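Local structure of RNA-dependent RNA Polymerase (Bombyx mori cytoplasmic polyhedrosis virus, 6TZ0) at residues Ile474-Arg479 with Thr618-Glu623; Leu345-Glu350 with Arg484-Ile489; Asn888-Asp893 with Val1201-Leu1206; Ser879-Met884 with Leu1019-Phe1024. The protein catalyses RNA-templated RNA synthesis, making conservative plus-strand transcripts of the viral double-stranded genome and the complementary minus strands during replication. All blocks are in the same frame, centred on the assembly; numbering follows the deposited sequence.

Contact 1: residues Ile474-Arg479 with Thr618-Glu623; sequences IKLVER and TSTSYE
Ile474 and Ser621 join the two central strands of a four-stranded mixed sheet in the polymerase domain, 474-477 and 620-624. The strands run in the same general sense but splay by 59°, and one backbone hydrogen bond links them here.

That bond runs from Ser621 N to Ile474 O at 2.7 Å. It is almost perfectly straight, with 178° at the hydrogen. The same carbonyl oxygen also faces the CA-H of Thr620, CA to O 3.4 Å, a much weaker contact.

Side-chain contacts accompany this bond. Ile474, beta-branched as suits a strand, brings its CG2 to 3.9 Å from CG2 of Thr620, while its CD1 reaches back to the carbonyl oxygen of Thr618. Leu476 uses both tips of its fork. CD1 lies against the hydroxyl side of Thr620, and CD2 approaches the Tyr622 ring obliquely, 3.9 Å from CD1 of the tyrosine. With CG anti to the backbone N (chi1 -169°), the leucine extends over the neighbouring strand, where Thr349 and Leu353 of helix 349-356 cover it.

The serine hydroxyls find their partners outside the two segments. Ser621 OG bonds to Gln629 of the next strand, and Ser619 OG bonds to Asn632 O and weakly to Thr501 O of the Viral structural protein 4 chain. The side chain of Thr618 lies about 8 Å from that of Asp552, a UTP-binding residue.

Opposite charges also come near each other without forming a salt bridge: Lys475 NZ stops 4.3 Å from Glu623 OE1.

Contact 2: residues Leu345-Glu350 with Arg484-Ile489; sequences LATLTE and RRQRAI
Gln486 belongs to the arginine-rich loop leading into strand 489-491, which carries the UTP-binding residue Arg485 and is consistent with motif F of viral RNA polymerases; its side chain reaches Thr347, just before helix 349-356. Gln486 CG lies anti to the backbone N (chi1 -164°) and the chain stays extended beyond it, a shape that carries the flat amide to segment 345-350. There NE2 gives a bent, weak hydrogen bond to Thr347 O at 3.0 Å, 128° at the hydrogen. The same nitrogen has a stronger partner in the carboxylate of Glu478. On the other branch of the amide, OE1 rests 3.6 Å from CA of Thr349, in the first turn of the helix whose N-cap position Leu348 occupies.

Elsewhere a hydrocarbon side chain meets a backbone oxygen. Leu345 lays its CB and CD2 against the carbonyl oxygen of Arg484, CB to O 3.4 Å, and is backed by Ile243 and Leu247 of helix 242-248. Thr347, buried, has its hydroxyl bonded to Asp102 O.

The Arg484 side chain comes within about 7 Å of that of Asp680, a magnesium-binding residue, and CB of Arg487 packs over one face of its guanidinium group. A neutral amide, its NH2 shared between a carbonyl and a carboxylate, thus joins the loop to segment 345-350, while Arg484 and Arg485 start out away from it; for Arg485 this is consistent with its role in binding UTP.

Contact 3: residues Asn888-Asp893 with Val1201-Leu1206; sequences NSMVLD and VLHPGL
Asn888 and Pro1204 mark the nearest approach of the two backbones, their CA atoms 7.1 Å apart, and since the two segments do not pair as strands, the contact is made largely by side chains.

His1203 does most of this. Its CG is anti to the backbone N (chi1 -172°), which carries the imidazole out to the 888-893 loop. There NE2 donates a weak, bent hydrogen bond to Ser889 O at 3.2 Å, with 124° at the hydrogen. The amide of Asn888 stands nearly upright to the ring, the planes 83° apart, with ND2 3.7 Å from His1203 NE2. Asn888 adopts a left-handed backbone conformation, which asparagine tolerates well. Met890 stretches its chain fully, so that the terminal methyl CE settles 3.6 Å from His1203 CE1 and 3.8 Å from the CA of Gly1205. A glycine suits that place, since with no side chain it lets the methyl come right up to the helix backbone.

His1203 is also at the N-cap position of helix 1204-1211, and Pro1204, whose ring fits a first helical turn, sets its CD over one face of the imidazole. The contact lies at the surface, but the histidine itself is buried: Ile885 of helix 881-886 and Leu1021 pack against it. Just before it, strand 1196-1202 pairs with strand 1022-1027 through Val1201 and Glu1023, and at the far end of the loop Asp893 caps helix 894-899 through a weak bond to Asp895 N and forms a salt bridge with Arg853.

Contact 4: residues Ser879-Met884 with Leu1019-Phe1024; sequences SNIREM and LHLYEF
His1020 O, against which the CD1 methyl of Ile881 packs, is gripped by two donors: Tyr1022 N, at 3.0 Å, closes the inverse gamma turn centred on Leu1021, and Arg873 NE adds a weak bond. The oxygen is therefore provided for even though its neighbour across the contact is a hydrocarbon.

Ile881 stands in the first turn of helix 881-886, with Asn880 at its N-cap position; the carbonyl oxygen of Asn880 receives Met884 N at 2.8 Å. With CG1 anti to the backbone N (chi1 -177°), Ile881 drives CD1 into the turn, 3.8 Å from CD2 of Leu1021. One helical turn on, Met884 meets the same methyl, CE to CD2 3.7 Å, crossing the leucine at about a right angle. A bend at its last torsion (chi3 60°) brings CE round to it. These flexible and branched apolar chains fill a buried seam that Tyr876 of helix 873-878 also lines.

The other branch of Ile881, CG2, lies against Glu1023, 3.8 Å from its CG. Folded at chi2, this glutamate returns toward the backbone: OE1 takes a weak hydrogen bond from Phe1024 N, and OE2 forms a long, weak ion pair with Arg873. Tyr1022 begins in the opposite sense, away from helix 881-886, and its ring stacks on Phe1181.

Helix 881-886 thus packs on an inverse gamma turn leading into strand 1022-1027, an outermost strand of its mixed sheet in the C-terminal region.

From the N terminus, segment 345-350 comes first, then 474-479, then 484-489, which closes contact 2, and 618-623, which closes contact 1; the two loops therefore cross. They touch where Val477 O probably accepts a hydrogen bond from Ile489 N, joining strand 474-477 to strand 489-491 at the end of the arginine-rich loop; helix 349-356 packs on the same sheet through Leu476 and Tyr622. The pattern recurs in the C-terminal region: contact 4 opens at 879-884, contact 3 at 888-893, contact 4 closes at 1019-1024 and contact 3 at 1201-1206. This pair shares the sheet of strands 1022-1027 and 1196-1202. Centres of the two pairs lie about 55 to 64 Å apart, on opposite sides of the chain's centre.

Contact 1: residues Ile474-Arg479 with Thr618-Glu623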
# COMPACT_ATOMS: atom_id res chain seq x y z
N ILE A 474 5.73 14.31 -0.69
CA ILE A 474 5.18 12.96 -0.72
C ILE A 474 4.91 12.59 -2.17
O ILE A 474 4.16 13.29 -2.87
CB ILE A 474 3.91 12.84 0.14
CG1 ILE A 474 4.24 13.09 1.61
CG2 ILE A 474 3.27 11.48 -0.04
CD1 ILE A 474 3.04 13.23 2.49
N LYS A 475 5.51 11.49 -2.63
CA LYS A 475 5.46 11.14 -4.04
C LYS A 475 4.14 10.47 -4.39
O LYS A 475 3.43 9.94 -3.53
CB LYS A 475 6.63 10.22 -4.39
CG LYS A 475 7.98 10.82 -4.09
CD LYS A 475 8.23 12.07 -4.91
CE LYS A 475 8.47 11.72 -6.37
NZ LYS A 475 8.79 12.93 -7.17
N LEU A 476 3.82 10.49 -5.68
CA LEU A 476 2.60 9.91 -6.21
C LEU A 476 2.96 8.89 -7.28
O LEU A 476 3.81 9.16 -8.14
CB LEU A 476 1.70 11.01 -6.78
CG LEU A 476 0.24 10.74 -7.17
CD1 LEU A 476 -0.56 12.00 -6.94
CD2 LEU A 476 0.10 10.32 -8.63
N VAL A 477 2.32 7.73 -7.23
CA VAL A 477 2.53 6.69 -8.23
C VAL A 477 1.18 6.03 -8.51
O VAL A 477 0.38 5.80 -7.60
CB VAL A 477 3.63 5.70 -7.79
CG1 VAL A 477 3.32 5.04 -6.46
CG2 VAL A 477 3.90 4.65 -8.87
N GLU A 478 0.91 5.77 -9.78
CA GLU A 478 -0.42 5.36 -10.19
C GLU A 478 -0.55 3.83 -10.17
O GLU A 478 0.39 3.11 -9.85
CB GLU A 478 -0.74 5.97 -11.55
CG GLU A 478 0.29 5.70 -12.63
CD GLU A 478 -0.00 4.43 -13.37
OE1 GLU A 478 -1.15 3.98 -13.28
OE2 GLU A 478 0.90 3.89 -14.04
N ARG A 479 -1.73 3.34 -10.53
CA ARG A 479 -2.06 1.93 -10.42
C ARG A 479 -2.97 1.54 -11.58
O ARG A 479 -3.56 2.40 -12.24
CB ARG A 479 -2.72 1.64 -9.05
CG ARG A 479 -2.90 0.18 -8.67
CD ARG A 479 -3.50 -0.00 -7.29
NE ARG A 479 -3.80 -1.41 -7.04
CZ ARG A 479 -2.92 -2.30 -6.59
NH1 ARG A 479 -1.67 -1.93 -6.34
NH2 ARG A 479 -3.29 -3.56 -6.40
N THR A 618 -0.75 15.78 4.23
CA THR A 618 -1.15 14.65 3.41
C THR A 618 -0.77 14.82 1.94
O THR A 618 -0.44 13.82 1.29
CB THR A 618 -2.67 14.45 3.54
OG1 THR A 618 -3.01 14.33 4.92
CG2 THR A 618 -3.14 13.20 2.84
N SER A 619 -0.71 16.07 1.46
CA SER A 619 -0.78 16.41 0.04
C SER A 619 0.35 15.80 -0.78
O SER A 619 1.52 16.11 -0.58
CB SER A 619 -0.75 17.92 -0.12
OG SER A 619 -1.88 18.51 0.48
N THR A 620 -0.03 14.92 -1.70
CA THR A 620 0.92 14.29 -2.59
C THR A 620 1.31 15.23 -3.72
O THR A 620 0.51 16.03 -4.20
CB THR A 620 0.34 13.01 -3.17
OG1 THR A 620 -0.85 13.32 -3.89
CG2 THR A 620 -0.00 12.04 -2.07
N SER A 621 2.56 15.12 -4.14
CA SER A 621 3.10 15.93 -5.22
C SER A 621 3.44 15.01 -6.38
O SER A 621 4.19 14.04 -6.21
CB SER A 621 4.34 16.70 -4.75
OG SER A 621 4.88 17.46 -5.81
N TYR A 622 2.89 15.31 -7.55
CA TYR A 622 3.18 14.57 -8.76
C TYR A 622 3.99 15.44 -9.71
O TYR A 622 3.70 16.62 -9.88
CB TYR A 622 1.91 14.08 -9.45
CG TYR A 622 2.20 13.39 -10.75
CD1 TYR A 622 2.84 12.16 -10.78
CD2 TYR A 622 1.84 13.97 -11.96
CE1 TYR A 622 3.12 11.53 -11.97
CE2 TYR A 622 2.11 13.35 -13.15
CZ TYR A 622 2.76 12.14 -13.15
OH TYR A 622 3.02 11.51 -14.34
N GLU A 623 5.02 14.84 -10.32
CA GLU A 623 5.87 15.54 -11.28
C GLU A 623 5.39 15.22 -12.68
O GLU A 623 5.59 14.11 -13.18
CB GLU A 623 7.33 15.13 -11.09
CG GLU A 623 8.27 15.82 -12.04
CD GLU A 623 9.71 15.42 -11.82
OE1 GLU A 623 9.97 14.57 -10.94
OE2 GLU A 623 10.59 15.96 -12.52

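Contact 2: residues Leu345-Glu350 with Arg484-Ile489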
# COMPACT_ATOMS: atom_id res chain seq x y z
N LEU A 345 -7.85 -0.43 -16.68
CA LEU A 345 -8.25 0.91 -17.08
C LEU A 345 -7.12 1.88 -16.77
O LEU A 345 -6.72 2.01 -15.61
CB LEU A 345 -9.54 1.29 -16.35
CG LEU A 345 -10.91 0.78 -16.80
CD1 LEU A 345 -11.12 -0.72 -16.65
CD2 LEU A 345 -11.97 1.48 -15.98
N ALA A 346 -6.59 2.54 -17.80
CA ALA A 346 -5.42 3.38 -17.61
C ALA A 346 -5.36 4.50 -18.64
O ALA A 346 -5.53 4.25 -19.83
CB ALA A 346 -4.13 2.56 -17.74
N THR A 347 -5.08 5.70 -18.15
CA THR A 347 -4.72 6.85 -18.98
C THR A 347 -3.66 7.66 -18.24
O THR A 347 -2.98 7.16 -17.34
CB THR A 347 -5.92 7.73 -19.34
OG1 THR A 347 -6.72 7.97 -18.18
CG2 THR A 347 -6.71 7.15 -20.49
N LEU A 348 -3.49 8.91 -18.68
CA LEU A 348 -2.61 9.85 -18.00
C LEU A 348 -3.12 10.12 -16.59
O LEU A 348 -4.31 10.36 -16.39
CB LEU A 348 -2.56 11.17 -18.77
CG LEU A 348 -1.97 11.25 -20.18
CD1 LEU A 348 -2.18 12.64 -20.73
CD2 LEU A 348 -0.50 10.87 -20.20
N THR A 349 -2.21 10.09 -15.62
CA THR A 349 -2.59 10.30 -14.23
C THR A 349 -2.97 11.74 -13.92
O THR A 349 -3.61 11.98 -12.89
CB THR A 349 -1.46 9.84 -13.32
OG1 THR A 349 -1.78 10.16 -11.96
CG2 THR A 349 -0.20 10.51 -13.72
N GLU A 350 -2.63 12.69 -14.79
CA GLU A 350 -3.14 14.05 -14.63
C GLU A 350 -4.64 14.10 -14.87
O GLU A 350 -5.31 15.01 -14.36
CB GLU A 350 -2.43 15.00 -15.58
CG GLU A 350 -0.93 15.16 -15.41
CD GLU A 350 -0.14 14.18 -16.25
OE1 GLU A 350 -0.75 13.37 -16.96
OE2 GLU A 350 1.11 14.24 -16.22
N ARG A 484 -12.29 -0.55 -12.58
CA ARG A 484 -12.04 0.40 -11.50
C ARG A 484 -11.18 1.53 -12.05
O ARG A 484 -10.47 1.35 -13.04
CB ARG A 484 -11.38 -0.31 -10.30
CG ARG A 484 -11.38 0.42 -8.95
CD ARG A 484 -10.06 1.11 -8.67
NE ARG A 484 -9.99 1.67 -7.33
CZ ARG A 484 -10.42 2.88 -6.99
NH1 ARG A 484 -10.96 3.68 -7.91
NH2 ARG A 484 -10.32 3.30 -5.74
N ARG A 485 -11.22 2.67 -11.38
CA ARG A 485 -10.45 3.85 -11.77
C ARG A 485 -8.96 3.65 -11.52
O ARG A 485 -8.49 2.58 -11.14
CB ARG A 485 -10.97 5.08 -11.04
CG ARG A 485 -12.38 5.48 -11.41
CD ARG A 485 -12.85 6.65 -10.57
NE ARG A 485 -12.93 6.28 -9.16
CZ ARG A 485 -13.22 7.12 -8.17
NH1 ARG A 485 -13.48 8.39 -8.43
NH2 ARG A 485 -13.27 6.67 -6.92
N GLN A 486 -8.18 4.72 -11.72
CA GLN A 486 -6.73 4.53 -11.81
C GLN A 486 -6.05 4.46 -10.45
O GLN A 486 -5.04 3.77 -10.32
CB GLN A 486 -6.12 5.64 -12.68
CG GLN A 486 -4.71 5.33 -13.15
CD GLN A 486 -4.13 6.37 -14.06
OE1 GLN A 486 -4.75 7.39 -14.33
NE2 GLN A 486 -2.94 6.11 -14.57
N ARG A 487 -6.60 5.12 -9.41
CA ARG A 487 -6.24 4.90 -8.00
C ARG A 487 -4.75 5.22 -7.74
O ARG A 487 -3.90 4.34 -7.59
CB ARG A 487 -6.62 3.48 -7.57
CG ARG A 487 -6.45 3.14 -6.09
CD ARG A 487 -6.92 1.72 -5.82
NE ARG A 487 -6.60 1.28 -4.46
CZ ARG A 487 -7.35 1.53 -3.40
NH1 ARG A 487 -6.98 1.08 -2.21
NH2 ARG A 487 -8.47 2.22 -3.52
N ALA A 488 -4.45 6.51 -7.78
CA ALA A 488 -3.11 6.99 -7.46
C ALA A 488 -2.75 6.72 -6.00
O ALA A 488 -3.42 7.19 -5.08
CB ALA A 488 -3.01 8.49 -7.74
N ILE A 489 -1.68 5.96 -5.79
CA ILE A 489 -1.22 5.58 -4.45
C ILE A 489 0.03 6.38 -4.11
O ILE A 489 0.82 6.73 -4.99
CB ILE A 489 -1.00 4.05 -4.36
CG1 ILE A 489 -0.89 3.59 -2.91
CG2 ILE A 489 0.19 3.56 -5.17
CD1 ILE A 489 -2.16 3.75 -2.17

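Contact 3: residues Asn888-Asp893 with Val1201-Leu1206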
# COMPACT_ATOMS: atom_id res chain seq x y z
N ASN A 888 6.60 -57.21 -15.91
CA ASN A 888 7.67 -56.93 -14.94
C ASN A 888 8.87 -56.25 -15.58
O ASN A 888 10.01 -56.69 -15.44
CB ASN A 888 8.10 -58.22 -14.21
CG ASN A 888 8.70 -57.97 -12.83
OD1 ASN A 888 8.88 -58.91 -12.06
ND2 ASN A 888 8.97 -56.71 -12.50
N SER A 889 8.62 -55.17 -16.31
CA SER A 889 9.67 -54.40 -16.96
C SER A 889 9.56 -52.94 -16.52
O SER A 889 8.58 -52.54 -15.91
CB SER A 889 9.58 -54.50 -18.48
OG SER A 889 8.39 -53.92 -18.98
N MET A 890 10.60 -52.17 -16.84
CA MET A 890 10.60 -50.73 -16.62
C MET A 890 11.05 -49.96 -17.85
O MET A 890 11.63 -48.88 -17.71
CB MET A 890 11.49 -50.38 -15.42
CG MET A 890 10.95 -50.82 -14.07
SD MET A 890 12.04 -50.33 -12.72
CE MET A 890 11.18 -51.03 -11.32
N VAL A 891 10.84 -50.54 -19.02
CA VAL A 891 11.31 -49.91 -20.22
C VAL A 891 10.35 -48.89 -20.77
O VAL A 891 9.22 -49.20 -21.14
CB VAL A 891 11.61 -50.96 -21.31
CG1 VAL A 891 11.94 -50.28 -22.63
CG2 VAL A 891 12.76 -51.85 -20.86
N LEU A 892 10.79 -47.63 -20.77
CA LEU A 892 10.01 -46.57 -21.36
C LEU A 892 10.09 -46.86 -22.84
O LEU A 892 11.15 -47.24 -23.35
CB LEU A 892 10.61 -45.20 -21.07
CG LEU A 892 10.55 -44.72 -19.62
CD1 LEU A 892 11.48 -45.55 -18.75
CD2 LEU A 892 10.87 -43.24 -19.52
N ASP A 893 8.99 -46.71 -23.56
CA ASP A 893 9.04 -46.98 -24.98
C ASP A 893 9.57 -45.70 -25.55
O ASP A 893 8.80 -44.79 -25.85
CB ASP A 893 7.63 -47.25 -25.51
CG ASP A 893 7.61 -47.52 -27.00
OD1 ASP A 893 8.69 -47.83 -27.56
OD2 ASP A 893 6.53 -47.43 -27.61
N VAL A 1201 -3.65 -51.88 -8.49
CA VAL A 1201 -2.61 -52.87 -8.75
C VAL A 1201 -1.26 -52.15 -8.74
O VAL A 1201 -1.16 -50.99 -9.13
CB VAL A 1201 -2.85 -53.61 -10.09
CG1 VAL A 1201 -4.09 -54.46 -9.99
CG2 VAL A 1201 -3.02 -52.63 -11.23
N LEU A 1202 -0.25 -52.85 -8.24
CA LEU A 1202 1.08 -52.27 -8.08
C LEU A 1202 2.10 -53.10 -8.84
O LEU A 1202 1.84 -54.24 -9.24
CB LEU A 1202 1.48 -52.19 -6.60
CG LEU A 1202 0.63 -51.26 -5.73
CD1 LEU A 1202 1.08 -51.32 -4.29
CD2 LEU A 1202 0.70 -49.84 -6.23
N HIS A 1203 3.27 -52.51 -9.03
CA HIS A 1203 4.41 -53.09 -9.71
C HIS A 1203 5.36 -53.70 -8.68
O HIS A 1203 5.52 -53.15 -7.59
CB HIS A 1203 5.12 -52.01 -10.53
CG HIS A 1203 6.20 -52.51 -11.44
ND1 HIS A 1203 7.53 -52.44 -11.11
CD2 HIS A 1203 6.15 -53.10 -12.65
CE1 HIS A 1203 8.26 -52.96 -12.09
NE2 HIS A 1203 7.44 -53.37 -13.04
N PRO A 1204 5.95 -54.86 -8.98
CA PRO A 1204 6.87 -55.49 -8.01
C PRO A 1204 8.12 -54.67 -7.75
O PRO A 1204 8.70 -54.77 -6.67
CB PRO A 1204 7.19 -56.84 -8.67
CG PRO A 1204 6.04 -57.11 -9.55
CD PRO A 1204 5.61 -55.78 -10.08
N GLY A 1205 8.55 -53.87 -8.72
CA GLY A 1205 9.61 -52.91 -8.48
C GLY A 1205 9.21 -51.81 -7.52
O GLY A 1205 10.05 -51.31 -6.77
N LEU A 1206 7.93 -51.42 -7.51
CA LEU A 1206 7.46 -50.45 -6.53
C LEU A 1206 7.50 -51.03 -5.12
O LEU A 1206 7.93 -50.35 -4.18
CB LEU A 1206 6.04 -49.99 -6.89
CG LEU A 1206 5.38 -48.78 -6.21
CD1 LEU A 1206 4.43 -48.16 -7.21
CD2 LEU A 1206 4.61 -49.12 -4.95

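Contact 4: residues Ser879-Met884 with Leu1019-Phe1024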
# COMPACT_ATOMS: atom_id res chain seq x y z
N SER A 879 3.58 -45.08 -22.12
CA SER A 879 4.33 -46.32 -22.34
C SER A 879 3.55 -47.59 -21.94
O SER A 879 4.20 -48.63 -21.80
CB SER A 879 5.65 -46.27 -21.57
OG SER A 879 6.47 -45.22 -22.04
N ASN A 880 2.23 -47.50 -21.78
CA ASN A 880 1.33 -48.62 -21.45
C ASN A 880 1.74 -49.28 -20.13
O ASN A 880 2.25 -50.39 -20.08
CB ASN A 880 1.23 -49.64 -22.59
CG ASN A 880 0.00 -50.53 -22.47
OD1 ASN A 880 -0.77 -50.41 -21.52
ND2 ASN A 880 -0.18 -51.41 -23.44
N ILE A 881 1.51 -48.51 -19.07
CA ILE A 881 1.96 -48.83 -17.73
C ILE A 881 1.30 -50.11 -17.20
O ILE A 881 1.91 -50.85 -16.41
CB ILE A 881 1.70 -47.60 -16.84
CG1 ILE A 881 2.19 -47.76 -15.41
CG2 ILE A 881 0.25 -47.17 -16.92
CD1 ILE A 881 2.22 -46.45 -14.72
N ARG A 882 0.09 -50.42 -17.65
CA ARG A 882 -0.55 -51.68 -17.29
C ARG A 882 0.19 -52.86 -17.91
O ARG A 882 0.46 -53.87 -17.24
CB ARG A 882 -2.02 -51.64 -17.74
CG ARG A 882 -2.94 -52.76 -17.27
CD ARG A 882 -3.03 -53.90 -18.29
NE ARG A 882 -3.40 -53.43 -19.62
CZ ARG A 882 -3.16 -54.10 -20.74
NH1 ARG A 882 -2.55 -55.28 -20.69
NH2 ARG A 882 -3.53 -53.60 -21.91
N GLU A 883 0.53 -52.74 -19.20
CA GLU A 883 1.36 -53.76 -19.84
C GLU A 883 2.74 -53.80 -19.23
O GLU A 883 3.33 -54.88 -19.06
CB GLU A 883 1.44 -53.51 -21.34
CG GLU A 883 2.20 -54.58 -22.10
CD GLU A 883 2.24 -54.32 -23.59
OE1 GLU A 883 1.68 -53.30 -24.03
OE2 GLU A 883 2.85 -55.14 -24.31
N MET A 884 3.26 -52.65 -18.82
CA MET A 884 4.60 -52.59 -18.25
C MET A 884 4.64 -53.20 -16.85
O MET A 884 5.70 -53.66 -16.41
CB MET A 884 5.07 -51.14 -18.29
CG MET A 884 6.45 -50.84 -17.77
SD MET A 884 7.01 -49.24 -18.36
CE MET A 884 5.77 -48.17 -17.68
N LEU A 1019 7.91 -45.45 -8.32
CA LEU A 1019 6.67 -45.14 -7.62
C LEU A 1019 5.56 -44.66 -8.55
O LEU A 1019 4.41 -44.60 -8.12
CB LEU A 1019 6.91 -44.08 -6.55
CG LEU A 1019 7.78 -44.48 -5.36
CD1 LEU A 1019 7.98 -43.32 -4.42
CD2 LEU A 1019 7.17 -45.66 -4.63
N HIS A 1020 5.87 -44.32 -9.80
CA HIS A 1020 4.81 -43.97 -10.73
C HIS A 1020 4.07 -45.19 -11.27
O HIS A 1020 3.01 -45.03 -11.87
CB HIS A 1020 5.35 -43.17 -11.92
CG HIS A 1020 5.96 -41.86 -11.54
ND1 HIS A 1020 7.32 -41.70 -11.40
CD2 HIS A 1020 5.41 -40.66 -11.25
CE1 HIS A 1020 7.58 -40.45 -11.05
NE2 HIS A 1020 6.43 -39.80 -10.96
N LEU A 1021 4.59 -46.40 -11.04
CA LEU A 1021 4.06 -47.59 -11.69
C LEU A 1021 2.92 -48.19 -10.86
O LEU A 1021 3.08 -49.15 -10.12
CB LEU A 1021 5.17 -48.60 -11.93
CG LEU A 1021 6.32 -48.05 -12.76
CD1 LEU A 1021 7.39 -49.09 -13.00
CD2 LEU A 1021 5.81 -47.51 -14.06
N TYR A 1022 1.75 -47.57 -11.00
CA TYR A 1022 0.55 -48.03 -10.32
C TYR A 1022 -0.66 -47.74 -11.20
O TYR A 1022 -0.70 -46.74 -11.90
CB TYR A 1022 0.40 -47.37 -8.94
CG TYR A 1022 0.26 -45.87 -8.92
CD1 TYR A 1022 1.37 -45.05 -8.87
CD2 TYR A 1022 -0.99 -45.27 -8.91
CE1 TYR A 1022 1.25 -43.68 -8.84
CE2 TYR A 1022 -1.12 -43.91 -8.89
CZ TYR A 1022 -0.00 -43.12 -8.85
OH TYR A 1022 -0.15 -41.76 -8.82
N GLU A 1023 -1.64 -48.64 -11.14
CA GLU A 1023 -2.86 -48.49 -11.93
C GLU A 1023 -4.09 -48.86 -11.12
O GLU A 1023 -4.00 -49.36 -10.00
CB GLU A 1023 -2.80 -49.31 -13.22
CG GLU A 1023 -2.11 -48.57 -14.34
CD GLU A 1023 -2.94 -47.38 -14.80
OE1 GLU A 1023 -4.18 -47.48 -14.80
OE2 GLU A 1023 -2.35 -46.33 -15.13
N PHE A 1024 -5.24 -48.60 -11.73
CA PHE A 1024 -6.53 -48.69 -11.06
C PHE A 1024 -7.51 -49.37 -11.99
O PHE A 1024 -7.77 -48.88 -13.09
CB PHE A 1024 -7.05 -47.30 -10.67
CG PHE A 1024 -6.27 -46.66 -9.57
CD1 PHE A 1024 -6.58 -46.92 -8.25
CD2 PHE A 1024 -5.20 -45.83 -9.85
CE1 PHE A 1024 -5.86 -46.34 -7.23
CE2 PHE A 1024 -4.47 -45.26 -8.84
CZ PHE A 1024 -4.80 -45.51 -7.53